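Local coordinates for protein ADP-ribose pyrophosphatase MutT (Rickettsia felis, PDB 4KYX) that probably hydrolyses nucleoside diphosphate derivatives as a magnesium-dependent Nudix pyrophosphatase, perhaps including the oxidised nucleotide 8-oxo-dGTP, at residues E62-I70 with H104-H112. Sequence-based numbering, arbitrary orientation.
Sequences EVLEETNLI and HELQNLEPH
Thr67 O receives the backbone N of Gln107 at 2.9 Å in an almost straight bond (174° at the hydrogen), and one residue earlier Glu66 O takes Leu109 N at 3.2 Å. Carbonyls near the C-terminal end of helix 55-67 are thus met by N-H groups of the loop. CA-H...O contacts from Leu106 CA to Thr67 O and from Thr67 CA to Gln107 O accompany these bonds. Asn68, with positive phi just past the helix, swings its CG away from its backbone N (chi1 -155°), bringing ND2 to Glu105 O at 3.1 Å, with that oxygen close to the plane of the Asn68 amide. This amide runs alongside that of Gln107, the planes 35° apart. Leu109 packs against the helix end, CB 3.3 Å from Glu65 O and CD1 3.5 Å from Asn68 N. CD1 of Leu106 meets Leu69 CD1 at 3.9 Å and also reaches Thr67 CB; Leu29 and Trp119 extend this apolar patch. A water donates to Glu66 O and Asn108 OD1 and accepts from Glu110 N, bridging helix end and loop. Behind this shell, Leu69 N closes an ST turn on Thr67 OG1. Glu66 touches Glu110 OE1 through CG; the carboxylates stay 4.2 Å apart (Glu66 OE2 to Glu110 OE1), and Glu66 OE1 is bonded to Gly46 N. Asn102 bonds Asn68 O, Ile70 N and Glu105 OE2. The helix carries the REVLEE part of the Nudix box, Asn68 standing where the consensus has glycine, and its C-terminal end is here joined to the loop between strands 89-99 and 116-120 of the Nudix fold.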
ATOM      1  N   GLU A  62      -9.261  13.122   5.991  1.00 18.31           N
ATOM      2  CA  GLU A  62      -8.741  13.904   4.849  1.00 18.91           C
ATOM      3  C   GLU A  62      -9.866  14.502   4.025  1.00 17.71           C
ATOM      4  O   GLU A  62      -9.834  15.711   3.675  1.00 17.65           O
ATOM      5  CB  GLU A  62      -7.829  13.033   4.020  1.00 20.06           C
ATOM      6  CG  GLU A  62      -6.518  12.838   4.760  1.00 22.56           C
ATOM      7  CD  GLU A  62      -5.468  12.134   3.969  1.00 25.58           C
ATOM      8  OE1 GLU A  62      -5.760  11.413   2.957  1.00 27.56           O
ATOM      9  OE2 GLU A  62      -4.312  12.207   4.458  1.00 29.73           O
ATOM     10  N   VAL A  63     -10.885  13.690   3.742  1.00 17.08           N
ATOM     11  CA  VAL A  63     -12.060  14.171   2.994  1.00 17.23           C
ATOM     12  C   VAL A  63     -12.735  15.345   3.731  1.00 17.95           C
ATOM     13  O   VAL A  63     -13.078  16.390   3.125  1.00 17.76           O
ATOM     14  CB  VAL A  63     -13.042  13.019   2.662  1.00 17.29           C
ATOM     15  CG1 VAL A  63     -14.390  13.545   2.134  1.00 17.69           C
ATOM     16  CG2 VAL A  63     -12.390  12.054   1.682  1.00 16.71           C
ATOM     17  N   LEU A  64     -12.934  15.190   5.043  1.00 18.76           N
ATOM     18  CA  LEU A  64     -13.558  16.262   5.808  1.00 19.90           C
ATOM     19  C   LEU A  64     -12.711  17.536   5.792  1.00 20.28           C
ATOM     20  O   LEU A  64     -13.252  18.666   5.618  1.00 20.36           O
ATOM     21  CB  LEU A  64     -13.846  15.823   7.275  1.00 20.84           C
ATOM     22  CG  LEU A  64     -14.727  16.682   8.171  1.00 22.28           C
ATOM     23  CD1 LEU A  64     -16.074  16.899   7.532  1.00 22.56           C
ATOM     24  CD2 LEU A  64     -14.823  15.962   9.546  1.00 22.98           C
ATOM     25  N   GLU A  65     -11.429  17.391   6.089  1.00 20.78           N
ATOM     26  CA  GLU A  65     -10.488  18.525   6.110  1.00 22.22           C
ATOM     27  C   GLU A  65     -10.449  19.282   4.777  1.00 20.83           C
ATOM     28  O   GLU A  65     -10.261  20.482   4.757  1.00 20.71           O
ATOM     29  CB  GLU A  65      -9.051  18.073   6.423  1.00 23.75           C
ATOM     30  CG  GLU A  65      -8.810  17.814   7.888  1.00 27.50           C
ATOM     31  CD  GLU A  65      -7.440  17.229   8.154  1.00 29.77           C
ATOM     32  OE1 GLU A  65      -6.597  17.168   7.208  1.00 34.69           O
ATOM     33  OE2 GLU A  65      -7.206  16.817   9.306  1.00 34.44           O
ATOM     34  N   GLU A  66     -10.539  18.553   3.663  1.00 19.92           N
ATOM     35  CA  GLU A  66     -10.319  19.156   2.335  1.00 19.36           C
ATOM     36  C   GLU A  66     -11.593  19.733   1.645  1.00 18.99           C
ATOM     37  O   GLU A  66     -11.502  20.707   0.883  1.00 18.89           O
ATOM     38  CB  GLU A  66      -9.619  18.137   1.422  1.00 19.37           C
ATOM     39  CG  GLU A  66      -8.225  17.802   1.927  1.00 20.11           C
ATOM     40  CD  GLU A  66      -7.594  16.657   1.200  1.00 21.05           C
ATOM     41  OE1 GLU A  66      -8.280  16.001   0.397  1.00 21.23           O
ATOM     42  OE2 GLU A  66      -6.411  16.327   1.517  1.00 23.08           O
ATOM     43  N   THR A  67     -12.741  19.114   1.921  1.00 18.53           N
ATOM     44  CA  THR A  67     -13.945  19.280   1.136  1.00 18.47           C
ATOM     45  C   THR A  67     -15.174  19.580   1.988  1.00 19.26           C
ATOM     46  O   THR A  67     -16.216  19.840   1.426  1.00 20.02           O
ATOM     47  CB  THR A  67     -14.271  18.021   0.303  1.00 17.89           C
ATOM     48  OG1 THR A  67     -14.660  16.962   1.209  1.00 17.86           O
ATOM     49  CG2 THR A  67     -13.098  17.614  -0.546  1.00 17.38           C
ATOM     50  N   ASN A  68     -15.071  19.479   3.311  1.00 19.65           N
ATOM     51  CA  ASN A  68     -16.217  19.579   4.243  1.00 20.60           C
ATOM     52  C   ASN A  68     -17.230  18.432   4.131  1.00 20.53           C
ATOM     53  O   ASN A  68     -18.286  18.487   4.746  1.00 22.06           O
ATOM     54  CB  ASN A  68     -16.938  20.929   4.020  1.00 21.31           C
ATOM     55  CG  ASN A  68     -17.695  21.438   5.215  1.00 22.49           C
ATOM     56  OD1 ASN A  68     -17.239  21.352   6.322  1.00 23.37           O
ATOM     57  ND2 ASN A  68     -18.870  22.034   4.977  1.00 23.26           N
ATOM     58  N   LEU A  69     -16.900  17.391   3.378  1.00 19.35           N
ATOM     59  CA  LEU A  69     -17.804  16.300   3.129  1.00 19.19           C
ATOM     60  C   LEU A  69     -17.555  15.193   4.139  1.00 19.26           C
ATOM     61  O   LEU A  69     -16.420  14.955   4.556  1.00 18.66           O
ATOM     62  CB  LEU A  69     -17.623  15.720   1.732  1.00 18.33           C
ATOM     63  CG  LEU A  69     -17.936  16.658   0.581  1.00 18.24           C
ATOM     64  CD1 LEU A  69     -17.557  16.132  -0.790  1.00 17.63           C
ATOM     65  CD2 LEU A  69     -19.413  17.014   0.655  1.00 19.16           C
ATOM     66  N   ILE A  70     -18.645  14.538   4.510  1.00 20.02           N
ATOM     67  CA  ILE A  70     -18.620  13.425   5.444  1.00 20.56           C
ATOM     68  C   ILE A  70     -18.841  12.174   4.632  1.00 20.70           C
ATOM     69  O   ILE A  70     -19.908  12.002   4.004  1.00 21.09           O
ATOM     70  CB  ILE A  70     -19.747  13.589   6.530  1.00 21.90           C
ATOM     71  CG1 ILE A  70     -19.414  14.756   7.431  1.00 22.15           C
ATOM     72  CG2 ILE A  70     -19.860  12.301   7.296  1.00 22.52           C
ATOM     73  CD1 ILE A  70     -20.518  15.096   8.453  1.00 23.61           C
ATOM     74  N   HIS A 104     -24.209  18.529  -0.667  1.00 29.41           N
ATOM     75  CA  HIS A 104     -24.473  19.952  -0.850  1.00 30.13           C
ATOM     76  C   HIS A 104     -23.672  20.874   0.045  1.00 28.57           C
ATOM     77  O   HIS A 104     -23.682  22.086  -0.192  1.00 28.49           O
ATOM     78  CB  HIS A 104     -25.968  20.240  -0.728  1.00 33.57           C
ATOM     79  CG  HIS A 104     -26.771  19.517  -1.751  1.00 36.62           C
ATOM     80  ND1 HIS A 104     -27.978  18.912  -1.466  1.00 42.03           N
ATOM     81  CD2 HIS A 104     -26.493  19.219  -3.040  1.00 37.80           C
ATOM     82  CE1 HIS A 104     -28.434  18.325  -2.560  1.00 43.14           C
ATOM     83  NE2 HIS A 104     -27.547  18.487  -3.524  1.00 40.56           N
ATOM     84  N   GLU A 105     -22.957  20.303   1.023  1.00 26.92           N
ATOM     85  CA  GLU A 105     -22.106  21.075   1.914  1.00 26.13           C
ATOM     86  C   GLU A 105     -20.663  21.149   1.391  1.00 24.21           C
ATOM     87  O   GLU A 105     -19.796  21.646   2.082  1.00 23.86           O
ATOM     88  CB  GLU A 105     -22.109  20.467   3.321  1.00 26.70           C
ATOM     89  CG  GLU A 105     -23.488  20.560   3.949  1.00 28.33           C
ATOM     90  CD  GLU A 105     -23.586  20.101   5.356  1.00 28.88           C
ATOM     91  OE1 GLU A 105     -24.584  20.512   5.965  1.00 31.10           O
ATOM     92  OE2 GLU A 105     -22.781  19.317   5.847  1.00 28.06           O
ATOM     93  N   LEU A 106     -20.401  20.685   0.175  1.00 23.02           N
ATOM     94  CA  LEU A 106     -19.075  20.774  -0.404  1.00 21.52           C
ATOM     95  C   LEU A 106     -18.535  22.183  -0.287  1.00 22.25           C
ATOM     96  O   LEU A 106     -19.227  23.155  -0.669  1.00 22.15           O
ATOM     97  CB  LEU A 106     -19.147  20.388  -1.867  1.00 21.09           C
ATOM     98  CG  LEU A 106     -17.878  20.608  -2.741  1.00 20.13           C
ATOM     99  CD1 LEU A 106     -16.749  19.697  -2.199  1.00 19.61           C
ATOM    100  CD2 LEU A 106     -18.194  20.310  -4.191  1.00 19.95           C
ATOM    101  N   GLN A 107     -17.339  22.309   0.294  1.00 22.34           N
ATOM    102  CA  GLN A 107     -16.630  23.593   0.339  1.00 23.32           C
ATOM    103  C   GLN A 107     -15.181  23.341   0.035  1.00 22.03           C
ATOM    104  O   GLN A 107     -14.632  22.303   0.435  1.00 21.04           O
ATOM    105  CB  GLN A 107     -16.744  24.256   1.713  1.00 25.06           C
ATOM    106  CG  GLN A 107     -18.150  24.649   2.030  1.00 28.05           C
ATOM    107  CD  GLN A 107     -18.281  25.352   3.370  1.00 31.45           C
ATOM    108  OE1 GLN A 107     -17.300  25.712   4.000  1.00 34.47           O
ATOM    109  NE2 GLN A 107     -19.514  25.573   3.796  1.00 34.34           N
ATOM    110  N   ASN A 108     -14.548  24.291  -0.647  1.00 21.43           N
ATOM    111  CA  ASN A 108     -13.100  24.201  -0.858  1.00 20.77           C
ATOM    112  C   ASN A 108     -12.363  24.747   0.365  1.00 21.56           C
ATOM    113  O   ASN A 108     -12.130  25.984   0.491  1.00 21.83           O
ATOM    114  CB  ASN A 108     -12.708  25.024  -2.080  1.00 20.53           C
ATOM    115  CG  ASN A 108     -11.278  24.832  -2.486  1.00 19.91           C
ATOM    116  OD1 ASN A 108     -10.522  24.126  -1.823  1.00 20.03           O
ATOM    117  ND2 ASN A 108     -10.894  25.425  -3.617  1.00 19.98           N
ATOM    118  N   LEU A 109     -11.989  23.847   1.264  1.00 22.02           N
ATOM    119  CA  LEU A 109     -11.347  24.245   2.471  1.00 24.06           C
ATOM    120  C   LEU A 109      -9.855  24.460   2.395  1.00 25.65           C
ATOM    121  O   LEU A 109      -9.283  24.938   3.358  1.00 28.22           O
ATOM    122  CB  LEU A 109     -11.689  23.226   3.590  1.00 23.91           C
ATOM    123  CG  LEU A 109     -13.194  23.173   3.855  1.00 24.48           C
ATOM    124  CD1 LEU A 109     -13.516  22.161   4.958  1.00 24.83           C
ATOM    125  CD2 LEU A 109     -13.748  24.549   4.201  1.00 25.61           C
ATOM    126  N   GLU A 110      -9.216  24.104   1.285  1.00 26.78           N
ATOM    127  CA  GLU A 110      -7.773  24.361   1.082  1.00 27.97           C
ATOM    128  C   GLU A 110      -7.576  25.074  -0.256  1.00 27.25           C
ATOM    129  O   GLU A 110      -6.993  24.525  -1.208  1.00 25.40           O
ATOM    130  CB  GLU A 110      -6.982  23.068   1.160  1.00 29.72           C
ATOM    131  CG  GLU A 110      -7.150  22.371   2.515  1.00 31.91           C
ATOM    132  CD  GLU A 110      -6.170  21.236   2.764  1.00 35.94           C
ATOM    133  OE1 GLU A 110      -5.804  20.503   1.816  1.00 37.58           O
ATOM    134  OE2 GLU A 110      -5.770  21.080   3.931  1.00 41.56           O
ATOM    135  N   PRO A 111      -8.079  26.313  -0.332  1.00 27.06           N
ATOM    136  CA  PRO A 111      -8.066  26.988  -1.638  1.00 27.34           C
ATOM    137  C   PRO A 111      -6.694  27.400  -2.153  1.00 28.12           C
ATOM    138  O   PRO A 111      -6.564  27.734  -3.326  1.00 27.45           O
ATOM    139  CB  PRO A 111      -8.933  28.237  -1.425  1.00 27.92           C
ATOM    140  CG  PRO A 111      -9.199  28.343   0.035  1.00 28.79           C
ATOM    141  CD  PRO A 111      -8.571  27.188   0.750  1.00 27.87           C
ATOM    142  N   HIS A 112      -5.677  27.352  -1.301  1.00 29.17           N
ATOM    143  CA  HIS A 112      -4.308  27.554  -1.789  1.00 30.59           C
ATOM    144  C   HIS A 112      -3.695  26.314  -2.367  1.00 29.75           C
ATOM    145  O   HIS A 112      -2.711  26.409  -3.085  1.00 31.04           O
ATOM    146  CB  HIS A 112      -3.460  28.211  -0.705  1.00 32.19           C
ATOM    147  CG  HIS A 112      -4.013  29.542  -0.318  1.00 33.39           C
ATOM    148  ND1 HIS A 112      -4.845  29.718   0.769  1.00 34.68           N
ATOM    149  CD2 HIS A 112      -3.999  30.724  -0.970  1.00 34.16           C
ATOM    150  CE1 HIS A 112      -5.254  30.974   0.812  1.00 35.17           C
ATOM    151  NE2 HIS A 112      -4.752  31.603  -0.234  1.00 35.67           N
TER
HETATM  152  O   HOH W   1      -9.465  21.716  -0.500  1.00 28.24           O